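Local coordinates for protein monomethylamine methyltransferase MtmB1 (Methanosarcina barkeri, PDB 1NTH) that catalyses transfer of the methyl group from monomethylamine to the corrinoid cofactor of its partner protein MtmC, a step of methanogenesis from methylamine, at residues Glu20-Asp25 with His81-Tyr86; Asp26-Lys31 with Glu235-Leu240; Lys48-Pro53 with Ala315-Ala320; Val139-His144 with Ile187-Ala192; Ser146-Lys151 with Ala192-Pro197. All blocks are in the same frame, centred on the assembly; numbering follows the deposited sequence. Where two conformers were deposited one is given.

Overall arrangement
All five contacts lie in one TIM-barrel chain of a hexamer. Contacts 1 and 2 cluster, their centres about 7 Å apart, through helix 24-42 and the small mixed sheet of strands 20-21, 82-84, 75-77 and 237-238. Contacts 4 and 5, about 8 Å between centres, share helices 140-148 and 174-193 across the chain's centre, about 38 to 46 Å from contacts 1 and 2 between centres. Contact 3 is separate, its centre about 25 Å from that of contact 2. Along the chain contacts 1, 2 and 3 interleave, contact 1 closes before 4 and 5 open, and these fall within 2 and 3. All join sequence-distant parts of one barrel chain, 4 and 5 beside subunit interfaces.

Contact 1: Glu20-Asp25 with His81-Tyr86; sequences EKCTQD and HRIVKY
An antiparallel pairing at the edge of the small mixed sheet brings Lys21 opposite Arg82 in a non-hydrogen-bonded pair, their CA atoms 4.4 Å apart. Backbone bonds flank it: Ile83 N donates to Glu20 O (2.9 Å) and Cys22 N to His81 O (2.9 Å). Water 1 extends the pairing, accepting from Glu20 N and donating to Ile83 O. On the Lys21 face, the lysine chain, in the conformer described, bends at chi2 (-71°) and runs alongside His81 in the same direction, which lays its NZ 3.4 Å from His81 CB. The imidazole is engaged by Tyr76 through ND1, and Arg82 NH1 is hydrogen-bonded to Gly19 O. Across the other face, Ile83 sends CD1 to within 3.8 Å of Cys22 CB. His81 and Arg82 both face Cys77 in a G1 beta bulge. Ile83 also packs on Trp27 and Lys31 of helix 24-42, Val84 pairs with Ile75 of strand 75-77 by backbone hydrogen bonding, and helix 9-18 covers the Val84 side.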
# COMPACT_ATOMS: atom_id res chain seq x y z
N GLU A 20 11.44 -24.94 38.27
CA GLU A 20 11.55 -26.20 39.00
C GLU A 20 11.61 -27.37 38.03
O GLU A 20 10.75 -27.51 37.16
CB GLU A 20 10.34 -26.37 39.92
CG GLU A 20 10.46 -27.50 40.92
CD GLU A 20 9.16 -27.79 41.64
OE1 GLU A 20 8.41 -26.84 41.95
OE2 GLU A 20 8.87 -28.98 41.91
N LYS A 21 12.63 -28.22 38.18
CA LYS A 21 12.78 -29.38 37.31
C LYS A 21 11.67 -30.36 37.67
O LYS A 21 11.32 -30.51 38.84
CB LYS A 21 14.15 -30.04 37.52
CG LYS A 21 14.87 -30.38 36.22
CD LYS A 21 14.19 -31.53 35.51
CE LYS A 21 14.93 -31.96 34.26
NZ LYS A 21 14.27 -33.17 33.70
N CYS A 22 11.14 -31.05 36.67
CA CYS A 22 10.04 -31.97 36.89
C CYS A 22 9.88 -32.89 35.68
O CYS A 22 10.02 -32.43 34.54
CB CYS A 22 8.78 -31.13 37.14
SG CYS A 22 7.19 -31.96 37.09
N THR A 23 9.60 -34.17 35.90
CA THR A 23 9.41 -35.09 34.77
C THR A 23 8.00 -34.88 34.25
O THR A 23 7.14 -34.38 34.98
CB THR A 23 9.57 -36.57 35.19
OG1 THR A 23 8.48 -36.96 36.02
CG2 THR A 23 10.88 -36.77 35.94
N GLN A 24 7.75 -35.26 33.01
CA GLN A 24 6.42 -35.07 32.45
C GLN A 24 5.40 -35.97 33.15
O GLN A 24 4.22 -35.62 33.25
CB GLN A 24 6.42 -35.34 30.94
CG GLN A 24 5.15 -34.83 30.25
CD GLN A 24 5.31 -34.63 28.75
OE1 GLN A 24 4.37 -34.22 28.07
NE2 GLN A 24 6.50 -34.93 28.23
N ASP A 25 5.85 -37.11 33.66
CA ASP A 25 4.95 -38.01 34.38
C ASP A 25 4.57 -37.39 35.72
O ASP A 25 3.43 -37.54 36.17
CB ASP A 25 5.61 -39.37 34.60
CG ASP A 25 5.40 -40.32 33.44
OD1 ASP A 25 4.81 -39.90 32.42
OD2 ASP A 25 5.82 -41.50 33.53
N HIS A 81 11.75 -29.28 30.52
CA HIS A 81 11.31 -30.14 31.61
C HIS A 81 11.28 -29.37 32.93
O HIS A 81 11.59 -29.91 33.99
CB HIS A 81 12.24 -31.35 31.73
CG HIS A 81 12.28 -32.20 30.50
ND1 HIS A 81 11.22 -32.98 30.11
CD2 HIS A 81 13.23 -32.34 29.55
CE1 HIS A 81 11.51 -33.57 28.96
NE2 HIS A 81 12.73 -33.20 28.60
N ARG A 82 10.91 -28.09 32.84
CA ARG A 82 10.82 -27.23 34.01
C ARG A 82 9.45 -26.56 34.05
O ARG A 82 8.76 -26.48 33.03
CB ARG A 82 11.93 -26.18 33.99
CG ARG A 82 13.32 -26.75 34.23
CD ARG A 82 14.39 -25.71 33.95
NE ARG A 82 15.75 -26.24 34.10
CZ ARG A 82 16.44 -26.23 35.24
NH1 ARG A 82 15.90 -25.71 36.34
NH2 ARG A 82 17.66 -26.72 35.28
N ILE A 83 9.08 -26.08 35.22
CA ILE A 83 7.78 -25.43 35.43
C ILE A 83 7.88 -23.92 35.52
O ILE A 83 8.72 -23.38 36.24
CB ILE A 83 7.12 -25.96 36.72
CG1 ILE A 83 6.96 -27.48 36.64
CG2 ILE A 83 5.78 -25.28 36.94
CD1 ILE A 83 6.60 -28.13 37.97
N VAL A 84 7.01 -23.23 34.79
CA VAL A 84 6.97 -21.77 34.83
C VAL A 84 5.83 -21.35 35.75
O VAL A 84 4.69 -21.78 35.58
CB VAL A 84 6.72 -21.17 33.43
CG1 VAL A 84 6.49 -19.67 33.54
CG2 VAL A 84 7.91 -21.46 32.52
N LYS A 85 6.15 -20.52 36.74
CA LYS A 85 5.18 -20.04 37.71
C LYS A 85 4.84 -18.57 37.51
O LYS A 85 5.71 -17.76 37.19
CB LYS A 85 5.73 -20.22 39.12
CG LYS A 85 5.89 -21.66 39.58
CD LYS A 85 4.58 -22.22 40.12
CE LYS A 85 4.78 -23.63 40.67
NZ LYS A 85 4.29 -23.77 42.07
N TYR A 86 3.57 -18.23 37.70
CA TYR A 86 3.09 -16.86 37.59
C TYR A 86 2.78 -16.36 39.00
O TYR A 86 2.65 -17.16 39.93
CB TYR A 86 1.77 -16.79 36.81
CG TYR A 86 1.81 -17.33 35.41
CD1 TYR A 86 1.05 -18.44 35.05
CD2 TYR A 86 2.57 -16.71 34.42
CE1 TYR A 86 1.05 -18.92 33.75
CE2 TYR A 86 2.58 -17.18 33.12
CZ TYR A 86 1.82 -18.29 32.79
OH TYR A 86 1.83 -18.76 31.50
O HOH W 1 9.10 -23.29 38.94

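Contact 2: Asp26-Lys31 with Glu235-Leu240; sequences DWDLMK and ELKIDL
Lys237 NZ forms a salt bridge with Asp28 OD1 (2.8 Å), using the syn lone pair of that oxygen, and the two side chains cross at about a right angle. The ammonium also bonds to Gln24 OE1 and Asn234 O, so three oxygens grip it. Beside it, Trp27 NE1 donates to Glu235 O at 2.9 Å; the bond is nearly straight (163°), and the oxygen lies in the indole plane, almost in line with its own C=O. Water 2 joins the two links, donating to Asp28 OD1 (2.6 Å) and accepting from Glu235 N (2.9 Å). These bonds tie helix 24-42, where it makes a wider pi-type turn, to strand 237-238, an outer strand of the mixed sheet, and the residues just before it. With CG turned away from its backbone N (chi1 -173°), Trp27 reaches across from the helix, and CZ2 meets Leu236 CB at 4.0 Å. A leucine in place of Trp27 would probably leave Glu235 O without its indole donor and open a gap beside Leu236. The indole slides past Lys237, its CD1 4.0 Å from CE, and its ring meets that of Tyr76. Leu236 packs against Val277 and Thr281 of helix 271-288.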
# COMPACT_ATOMS: atom_id res chain seq x y z
N ASP A 26 5.52 -36.70 36.35
CA ASP A 26 5.22 -36.05 37.63
C ASP A 26 4.15 -35.00 37.41
O ASP A 26 3.32 -34.75 38.27
CB ASP A 26 6.46 -35.37 38.22
CG ASP A 26 7.48 -36.36 38.77
OD1 ASP A 26 7.08 -37.40 39.32
OD2 ASP A 26 8.69 -36.06 38.67
N TRP A 27 4.18 -34.39 36.23
CA TRP A 27 3.21 -33.35 35.90
C TRP A 27 1.85 -33.94 35.54
O TRP A 27 0.83 -33.58 36.14
CB TRP A 27 3.73 -32.50 34.73
CG TRP A 27 2.88 -31.29 34.43
CD1 TRP A 27 1.99 -31.15 33.40
CD2 TRP A 27 2.87 -30.05 35.15
NE1 TRP A 27 1.43 -29.89 33.43
CE2 TRP A 27 1.95 -29.20 34.50
CE3 TRP A 27 3.55 -29.58 36.28
CZ2 TRP A 27 1.69 -27.90 34.94
CZ3 TRP A 27 3.29 -28.29 36.73
CH2 TRP A 27 2.36 -27.46 36.05
N ASP A 28 1.84 -34.87 34.58
CA ASP A 28 0.61 -35.49 34.10
C ASP A 28 -0.09 -36.44 35.06
O ASP A 28 -1.32 -36.47 35.12
CB ASP A 28 0.85 -36.27 32.82
CG ASP A 28 1.49 -35.44 31.73
OD1 ASP A 28 1.25 -34.22 31.70
OD2 ASP A 28 2.21 -36.03 30.90
N LEU A 29 0.69 -37.22 35.79
CA LEU A 29 0.14 -38.23 36.69
C LEU A 29 0.07 -37.84 38.16
O LEU A 29 -0.40 -38.63 38.98
CB LEU A 29 0.94 -39.52 36.54
CG LEU A 29 1.18 -39.99 35.10
CD1 LEU A 29 2.00 -41.27 35.11
CD2 LEU A 29 -0.15 -40.19 34.38
N MET A 30 0.52 -36.63 38.49
CA MET A 30 0.49 -36.19 39.87
C MET A 30 0.09 -34.74 40.10
O MET A 30 -0.99 -34.47 40.62
CB MET A 30 1.86 -36.46 40.52
CG MET A 30 1.98 -35.98 41.96
SD MET A 30 3.55 -36.45 42.72
CE MET A 30 4.66 -35.24 41.98
N LYS A 31 0.94 -33.80 39.70
CA LYS A 31 0.65 -32.39 39.93
C LYS A 31 -0.70 -31.90 39.39
O LYS A 31 -1.48 -31.31 40.13
CB LYS A 31 1.79 -31.52 39.38
CG LYS A 31 3.10 -31.71 40.14
CD LYS A 31 4.20 -30.82 39.61
CE LYS A 31 5.51 -31.06 40.35
NZ LYS A 31 5.39 -30.75 41.80
N GLU A 235 -1.71 -31.15 29.83
CA GLU A 235 -2.63 -30.05 30.18
C GLU A 235 -1.74 -29.02 30.87
O GLU A 235 -0.81 -29.39 31.59
CB GLU A 235 -3.70 -30.53 31.16
CG GLU A 235 -4.55 -31.71 30.71
CD GLU A 235 -5.44 -31.39 29.52
OE1 GLU A 235 -5.60 -30.19 29.19
OE2 GLU A 235 -6.00 -32.34 28.92
N LEU A 236 -2.04 -27.73 30.69
CA LEU A 236 -1.23 -26.64 31.27
C LEU A 236 0.21 -26.95 30.92
O LEU A 236 1.08 -27.07 31.79
CB LEU A 236 -1.41 -26.57 32.80
CG LEU A 236 -2.64 -25.79 33.28
CD1 LEU A 236 -3.91 -26.52 32.89
CD2 LEU A 236 -2.57 -25.61 34.80
N LYS A 237 0.45 -27.04 29.62
CA LYS A 237 1.75 -27.42 29.10
C LYS A 237 2.02 -26.73 27.77
O LYS A 237 1.08 -26.40 27.04
CB LYS A 237 1.74 -28.94 28.92
CG LYS A 237 3.01 -29.57 28.40
CD LYS A 237 2.78 -31.06 28.16
CE LYS A 237 2.35 -31.78 29.44
NZ LYS A 237 1.98 -33.20 29.18
N ILE A 238 3.29 -26.52 27.45
CA ILE A 238 3.65 -25.87 26.20
C ILE A 238 5.07 -26.25 25.77
O ILE A 238 5.89 -26.68 26.59
CB ILE A 238 3.57 -24.32 26.35
CG1 ILE A 238 3.50 -23.65 24.97
CG2 ILE A 238 4.77 -23.79 27.11
CD1 ILE A 238 2.23 -23.95 24.21
N ASP A 239 5.36 -26.08 24.49
CA ASP A 239 6.68 -26.37 23.94
C ASP A 239 7.31 -25.05 23.51
O ASP A 239 6.59 -24.07 23.29
CB ASP A 239 6.56 -27.31 22.74
CG ASP A 239 5.59 -26.80 21.70
OD1 ASP A 239 4.40 -26.59 22.03
OD2 ASP A 239 6.01 -26.61 20.54
N LEU A 240 8.63 -25.01 23.40
CA LEU A 240 9.31 -23.77 23.02
C LEU A 240 8.99 -23.28 21.60
O LEU A 240 9.06 -22.09 21.33
CB LEU A 240 10.82 -23.90 23.21
CG LEU A 240 11.25 -23.95 24.68
CD1 LEU A 240 12.76 -23.99 24.78
CD2 LEU A 240 10.70 -22.74 25.42
O HOH W 2 -0.81 -32.62 32.15

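Contact 3: Lys48-Pro53 with Ala315-Ala320; sequences KGEFIP and AGWACA
The irregular loop 48-53 passes close over helix 309-325, its backbone coming nearest at Ile52 and Gly316, whose CA atoms are 4.9 Å apart. Gly316 makes this approach possible: a side chain there would collide with Phe51 O, whereas its bare CA offers a CA-H...O contact to that oxygen at 3.4 Å. The carbonyl is buried without a hydrogen-bond partner in the model. One turn on, Ala320 CB meets Pro53 CG at 3.5 Å, a tight carbon contact. Trp317 carries the largest share of the interface. Its CG is anti to the carbonyl carbon (chi1 -82°), and the indole extends from the helix beneath the loop, where Pro53 CB sits over one face of the six-membered ring in a CH-pi contact, 3.2 Å from the centroid and 4° off the ring normal. The indole edge is used as well: NE1 donates to Glu50 O (2.9 Å). The oxygen lies in the ring plane, but the donor stands well above the carbonyl plane, away from the lone-pair directions. Together these probably fix the tilt of the indole. The Glu50 carboxylate is turned 64° from the ring plane, OE1 4.0 Å from Trp317 CZ2, and OE2 bonds to Thr54. Phe47 stacks on the Trp317 ring, Met58 and Leu62 of helix 56-73 touch the same side chain, and helix 398-410 receives Phe51 and Ile52, Asn402 OD1 accepting the N-H of both.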
# COMPACT_ATOMS: atom_id res chain seq x y z
N LYS A 48 -24.34 -30.60 38.37
CA LYS A 48 -25.69 -31.17 38.42
C LYS A 48 -26.36 -31.42 37.07
O LYS A 48 -27.54 -31.11 36.89
CB LYS A 48 -26.57 -30.27 39.29
CG LYS A 48 -26.00 -30.06 40.68
CD LYS A 48 -26.75 -29.00 41.46
CE LYS A 48 -26.10 -28.77 42.82
NZ LYS A 48 -26.73 -27.65 43.57
N GLY A 49 -25.62 -31.99 36.13
CA GLY A 49 -26.18 -32.31 34.83
C GLY A 49 -26.51 -31.18 33.87
O GLY A 49 -27.02 -31.44 32.78
N GLU A 50 -26.24 -29.94 34.25
CA GLU A 50 -26.53 -28.81 33.38
C GLU A 50 -25.45 -28.61 32.32
O GLU A 50 -24.27 -28.80 32.60
CB GLU A 50 -26.64 -27.51 34.18
CG GLU A 50 -27.88 -27.37 35.04
CD GLU A 50 -28.09 -25.94 35.49
OE1 GLU A 50 -27.17 -25.36 36.10
OE2 GLU A 50 -29.18 -25.38 35.22
N PHE A 51 -25.86 -28.24 31.11
CA PHE A 51 -24.91 -27.98 30.04
C PHE A 51 -24.44 -26.53 30.16
O PHE A 51 -23.26 -26.24 29.97
CB PHE A 51 -25.56 -28.17 28.67
CG PHE A 51 -25.86 -29.60 28.34
CD1 PHE A 51 -27.04 -30.20 28.78
CD2 PHE A 51 -24.97 -30.35 27.58
CE1 PHE A 51 -27.32 -31.53 28.47
CE2 PHE A 51 -25.24 -31.68 27.27
CZ PHE A 51 -26.42 -32.27 27.71
N ILE A 52 -25.37 -25.65 30.47
CA ILE A 52 -25.08 -24.23 30.64
C ILE A 52 -25.52 -23.86 32.05
O ILE A 52 -26.69 -24.02 32.40
CB ILE A 52 -25.88 -23.36 29.64
CG1 ILE A 52 -25.72 -23.91 28.22
CG2 ILE A 52 -25.39 -21.92 29.70
CD1 ILE A 52 -24.30 -23.91 27.71
N PRO A 53 -24.60 -23.36 32.88
CA PRO A 53 -24.92 -22.98 34.26
C PRO A 53 -25.90 -21.83 34.43
O PRO A 53 -25.93 -20.90 33.63
CB PRO A 53 -23.56 -22.66 34.86
CG PRO A 53 -22.82 -22.08 33.68
CD PRO A 53 -23.19 -23.04 32.57
N ALA A 315 -17.46 -27.35 28.00
CA ALA A 315 -17.41 -26.13 27.21
C ALA A 315 -18.44 -25.10 27.67
O ALA A 315 -18.13 -23.91 27.79
CB ALA A 315 -17.63 -26.46 25.73
N GLY A 316 -19.66 -25.56 27.93
CA GLY A 316 -20.71 -24.66 28.37
C GLY A 316 -20.39 -23.95 29.67
O GLY A 316 -20.57 -22.74 29.79
N TRP A 317 -19.91 -24.70 30.66
CA TRP A 317 -19.57 -24.11 31.95
C TRP A 317 -18.34 -23.21 31.86
O TRP A 317 -18.31 -22.14 32.45
CB TRP A 317 -19.33 -25.20 33.00
CG TRP A 317 -20.60 -25.71 33.61
CD1 TRP A 317 -21.49 -26.59 33.05
CD2 TRP A 317 -21.14 -25.35 34.88
NE1 TRP A 317 -22.56 -26.79 33.90
CE2 TRP A 317 -22.37 -26.04 35.03
CE3 TRP A 317 -20.71 -24.51 35.92
CZ2 TRP A 317 -23.17 -25.92 36.18
CZ3 TRP A 317 -21.51 -24.38 37.06
CH2 TRP A 317 -22.72 -25.08 37.17
N ALA A 318 -17.33 -23.65 31.12
CA ALA A 318 -16.11 -22.85 30.99
C ALA A 318 -16.42 -21.50 30.33
O ALA A 318 -16.01 -20.45 30.82
CB ALA A 318 -15.06 -23.61 30.18
N CYS A 319 -17.15 -21.53 29.22
CA CYS A 319 -17.48 -20.30 28.51
C CYS A 319 -18.43 -19.40 29.27
O CYS A 319 -18.23 -18.18 29.31
CB CYS A 319 -18.08 -20.62 27.14
SG CYS A 319 -18.31 -19.13 26.12
N ALA A 320 -19.47 -19.97 29.88
CA ALA A 320 -20.41 -19.15 30.63
C ALA A 320 -19.67 -18.44 31.76
O ALA A 320 -19.92 -17.27 32.04
CB ALA A 320 -21.53 -20.02 31.21

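Contact 4: Val139-His144 with Ile187-Ala192; sequences VFMPVH and IKNACA
His144 CG stands anti to its carbonyl carbon (chi1 -72°), and Ile187 turns CG1 the same way about its own CA-CB bond, placing CG1 over the centre of the imidazole face. Ile187 CG1 sits 3.6 Å from the centroid of the His144 ring in a CH-pi contact, while CD1 continues over the face toward NE2. The ring is held on its edges: ND1 donates to Phe140 O within the same helix (2.7 Å, 175°), the oxygen lying in the imidazole plane, and NE2 bonds to Gly159 N. With an alanine here, Phe140 O and Gly159 N would probably lose their imidazole partner and Ile187 the ring face beneath it. Phe140 CE2 touches Ile187 CG1 at 3.8 Å. On the other flank Met141, bent at chi3, reaches over the second helix with CE, 3.4 Å from Ala190 N. The segments 140-144 and 187-192 cross at -54°, with axes 8.5 Å apart at their closest, and Met141 also packs on Leu186 of the second subunit. The two helices thus meet through apolar and CH-pi contacts; ND1 donates to Phe140 O and NE2 faces the Gly159 N-H, a pattern consistent with a neutral imidazole.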
# COMPACT_ATOMS: atom_id res chain seq x y z
N VAL A 139 -8.48 -30.79 -4.95
CA VAL A 139 -9.78 -30.21 -4.63
C VAL A 139 -9.66 -29.23 -3.47
O VAL A 139 -10.66 -28.88 -2.84
CB VAL A 139 -10.82 -31.29 -4.24
CG1 VAL A 139 -11.14 -32.16 -5.46
CG2 VAL A 139 -10.30 -32.14 -3.09
N PHE A 140 -8.44 -28.77 -3.20
CA PHE A 140 -8.24 -27.85 -2.09
C PHE A 140 -9.09 -26.58 -2.24
O PHE A 140 -9.76 -26.17 -1.30
CB PHE A 140 -6.76 -27.48 -1.95
CG PHE A 140 -6.38 -27.06 -0.57
CD1 PHE A 140 -6.38 -27.98 0.48
CD2 PHE A 140 -6.05 -25.73 -0.29
CE1 PHE A 140 -6.06 -27.60 1.77
CE2 PHE A 140 -5.73 -25.34 1.01
CZ PHE A 140 -5.73 -26.27 2.04
N MET A 141 -9.07 -25.97 -3.42
CA MET A 141 -9.87 -24.76 -3.60
C MET A 141 -11.37 -25.04 -3.60
O MET A 141 -12.12 -24.37 -2.89
CB MET A 141 -9.45 -24.03 -4.88
CG MET A 141 -8.13 -23.27 -4.70
SD MET A 141 -7.72 -22.17 -6.07
CE MET A 141 -9.05 -21.01 -5.96
N PRO A 142 -11.84 -26.04 -4.36
CA PRO A 142 -13.28 -26.34 -4.38
C PRO A 142 -13.84 -26.61 -2.98
O PRO A 142 -14.90 -26.11 -2.63
CB PRO A 142 -13.36 -27.58 -5.27
CG PRO A 142 -12.25 -27.35 -6.25
CD PRO A 142 -11.13 -26.85 -5.37
N VAL A 143 -13.13 -27.41 -2.19
CA VAL A 143 -13.59 -27.72 -0.85
C VAL A 143 -13.77 -26.45 -0.02
O VAL A 143 -14.79 -26.28 0.65
CB VAL A 143 -12.62 -28.67 -0.12
CG1 VAL A 143 -12.96 -28.74 1.36
CG2 VAL A 143 -12.70 -30.06 -0.73
N HIS A 144 -12.79 -25.56 -0.05
CA HIS A 144 -12.93 -24.34 0.73
C HIS A 144 -13.99 -23.43 0.15
O HIS A 144 -14.67 -22.70 0.88
CB HIS A 144 -11.58 -23.62 0.85
CG HIS A 144 -10.62 -24.33 1.76
ND1 HIS A 144 -9.83 -25.37 1.33
CD2 HIS A 144 -10.38 -24.19 3.08
CE1 HIS A 144 -9.14 -25.85 2.35
NE2 HIS A 144 -9.46 -25.15 3.43
N ILE A 187 -6.75 -20.60 -0.45
CA ILE A 187 -8.02 -20.41 0.22
C ILE A 187 -8.61 -19.03 -0.05
O ILE A 187 -9.81 -18.90 -0.30
CB ILE A 187 -7.89 -20.66 1.73
CG1 ILE A 187 -7.64 -22.15 1.96
CG2 ILE A 187 -9.15 -20.21 2.46
CD1 ILE A 187 -7.28 -22.52 3.39
N LYS A 188 -7.77 -17.99 -0.03
CA LYS A 188 -8.29 -16.67 -0.31
C LYS A 188 -8.69 -16.59 -1.78
O LYS A 188 -9.58 -15.82 -2.14
CB LYS A 188 -7.28 -15.59 0.08
CG LYS A 188 -7.19 -15.46 1.60
CD LYS A 188 -6.31 -14.31 2.05
CE LYS A 188 -6.36 -14.20 3.57
NZ LYS A 188 -5.54 -13.06 4.10
N ASN A 189 -8.05 -17.39 -2.62
CA ASN A 189 -8.40 -17.39 -4.04
C ASN A 189 -9.78 -18.02 -4.22
O ASN A 189 -10.59 -17.60 -5.06
CB ASN A 189 -7.37 -18.24 -4.82
CG ASN A 189 -6.67 -17.48 -5.94
OD1 ASN A 189 -7.32 -17.05 -6.90
ND2 ASN A 189 -5.32 -17.30 -5.82
N ALA A 190 -10.05 -19.00 -3.37
CA ALA A 190 -11.32 -19.71 -3.38
C ALA A 190 -12.41 -18.75 -2.92
O ALA A 190 -13.50 -18.74 -3.49
CB ALA A 190 -11.25 -20.90 -2.44
N CYS A 191 -12.10 -17.98 -1.88
CA CYS A 191 -13.05 -17.02 -1.36
C CYS A 191 -13.36 -15.98 -2.43
O CYS A 191 -14.51 -15.58 -2.58
CB CYS A 191 -12.48 -16.35 -0.12
SG CYS A 191 -12.34 -17.46 1.32
N ALA A 192 -12.34 -15.56 -3.18
CA ALA A 192 -12.54 -14.58 -4.24
C ALA A 192 -13.47 -15.13 -5.31
O ALA A 192 -14.33 -14.41 -5.84
CB ALA A 192 -11.21 -14.20 -4.85

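Contact 5: Ser146-Lys151 with Ala192-Pro197; sequences SYALEK and AMAGRP
A single guanidinium nitrogen reaches two carbonyls near the C-terminal end of helix 140-148: Arg196 NH1 donates to Ala148 O at 2.9 Å with an angle of 160°, and more weakly to Glu150 O at 3.2 Å. Both oxygens lie at the edge of the guanidinium, near its plane. A bend at chi3 (69°) in the otherwise extended arginine chain carries the group there, and Arg196 CD passes 3.2 Å from Ala148 O. NH2 bonds to Val153 O, so the arginine gathers backbone oxygens from the last part of the helix and the chain beyond it, and its positive charge probably complements the negative end of the helix dipole. Ala194 CB points into the interface and touches Ala148 CB at 3.6 Å and Leu149 CD2 at 3.7 Å. Other subunits border the contact: Lys151 N bonds to Ser6 of the third subunit, and Met193 O to Arg165 of the second. Helix 174-193 itself ends in a Schellman motif, with Gly195 at positive phi as the C-prime residue, Arg196 N bonded to Cys191 O and Gly195 N to Ala192 O; this turn delivers Arg196 to the end of the adjoining helix.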
# COMPACT_ATOMS: atom_id res chain seq x y z
N SER A 146 -16.73 -24.34 -0.93
CA SER A 146 -18.02 -24.81 -0.45
C SER A 146 -18.43 -24.11 0.84
O SER A 146 -19.61 -24.13 1.21
CB SER A 146 -18.02 -26.34 -0.26
OG SER A 146 -17.35 -26.74 0.93
N TYR A 147 -17.47 -23.50 1.53
CA TYR A 147 -17.78 -22.77 2.75
C TYR A 147 -18.00 -21.30 2.43
O TYR A 147 -18.93 -20.68 2.94
CB TYR A 147 -16.65 -22.90 3.78
CG TYR A 147 -16.43 -24.32 4.24
CD1 TYR A 147 -15.62 -25.19 3.52
CD2 TYR A 147 -17.03 -24.79 5.41
CE1 TYR A 147 -15.41 -26.50 3.94
CE2 TYR A 147 -16.84 -26.10 5.84
CZ TYR A 147 -16.02 -26.95 5.10
OH TYR A 147 -15.79 -28.23 5.53
N ALA A 148 -17.14 -20.75 1.58
CA ALA A 148 -17.25 -19.34 1.21
C ALA A 148 -18.57 -19.06 0.49
O ALA A 148 -19.10 -17.96 0.58
CB ALA A 148 -16.08 -18.93 0.32
N LEU A 149 -19.08 -20.06 -0.23
CA LEU A 149 -20.34 -19.91 -0.95
C LEU A 149 -21.55 -19.88 -0.03
O LEU A 149 -22.65 -19.51 -0.45
CB LEU A 149 -20.49 -21.03 -1.98
CG LEU A 149 -19.58 -20.94 -3.21
CD1 LEU A 149 -19.64 -22.24 -4.00
CD2 LEU A 149 -20.01 -19.76 -4.07
N GLU A 150 -21.36 -20.28 1.23
CA GLU A 150 -22.45 -20.28 2.21
C GLU A 150 -22.54 -18.92 2.90
O GLU A 150 -21.58 -18.49 3.54
CB GLU A 150 -22.21 -21.36 3.27
CG GLU A 150 -22.30 -22.80 2.78
CD GLU A 150 -23.69 -23.17 2.32
OE1 GLU A 150 -24.67 -22.63 2.89
OE2 GLU A 150 -23.82 -24.00 1.39
N LYS A 151 -23.68 -18.24 2.78
CA LYS A 151 -23.84 -16.95 3.43
C LYS A 151 -23.76 -17.07 4.95
O LYS A 151 -23.50 -16.09 5.65
CB LYS A 151 -25.16 -16.29 3.03
CG LYS A 151 -25.12 -15.66 1.65
CD LYS A 151 -26.33 -14.78 1.40
CE LYS A 151 -26.15 -13.98 0.11
NZ LYS A 151 -27.28 -13.04 -0.11
N ALA A 192 -12.34 -15.56 -3.18
CA ALA A 192 -12.54 -14.58 -4.24
C ALA A 192 -13.47 -15.13 -5.31
O ALA A 192 -14.33 -14.41 -5.84
CB ALA A 192 -11.21 -14.20 -4.85
N MET A 193 -13.31 -16.41 -5.64
CA MET A 193 -14.16 -17.03 -6.65
C MET A 193 -15.61 -17.12 -6.18
O MET A 193 -16.53 -17.21 -6.99
CB MET A 193 -13.63 -18.42 -7.01
CG MET A 193 -12.38 -18.37 -7.87
SD MET A 193 -11.86 -19.99 -8.45
CE MET A 193 -13.25 -20.40 -9.47
N ALA A 194 -15.80 -17.09 -4.86
CA ALA A 194 -17.14 -17.14 -4.28
C ALA A 194 -17.69 -15.72 -4.12
O ALA A 194 -18.75 -15.52 -3.52
CB ALA A 194 -17.11 -17.85 -2.94
N GLY A 195 -16.95 -14.74 -4.64
CA GLY A 195 -17.38 -13.35 -4.55
C GLY A 195 -17.13 -12.69 -3.21
O GLY A 195 -17.76 -11.68 -2.88
N ARG A 196 -16.19 -13.23 -2.44
CA ARG A 196 -15.88 -12.68 -1.12
C ARG A 196 -14.36 -12.69 -0.92
O ARG A 196 -13.85 -13.37 -0.03
CB ARG A 196 -16.58 -13.53 -0.05
CG ARG A 196 -18.06 -13.75 -0.34
CD ARG A 196 -18.69 -14.75 0.63
NE ARG A 196 -18.78 -14.21 1.98
CZ ARG A 196 -19.17 -14.91 3.04
NH1 ARG A 196 -19.52 -16.19 2.90
NH2 ARG A 196 -19.22 -14.34 4.23
N PRO A 197 -13.63 -11.92 -1.73
CA PRO A 197 -12.17 -11.82 -1.69
C PRO A 197 -11.55 -11.47 -0.34
O PRO A 197 -10.44 -11.90 -0.03
CB PRO A 197 -11.85 -10.74 -2.73
CG PRO A 197 -13.06 -10.70 -3.61
CD PRO A 197 -14.20 -10.92 -2.66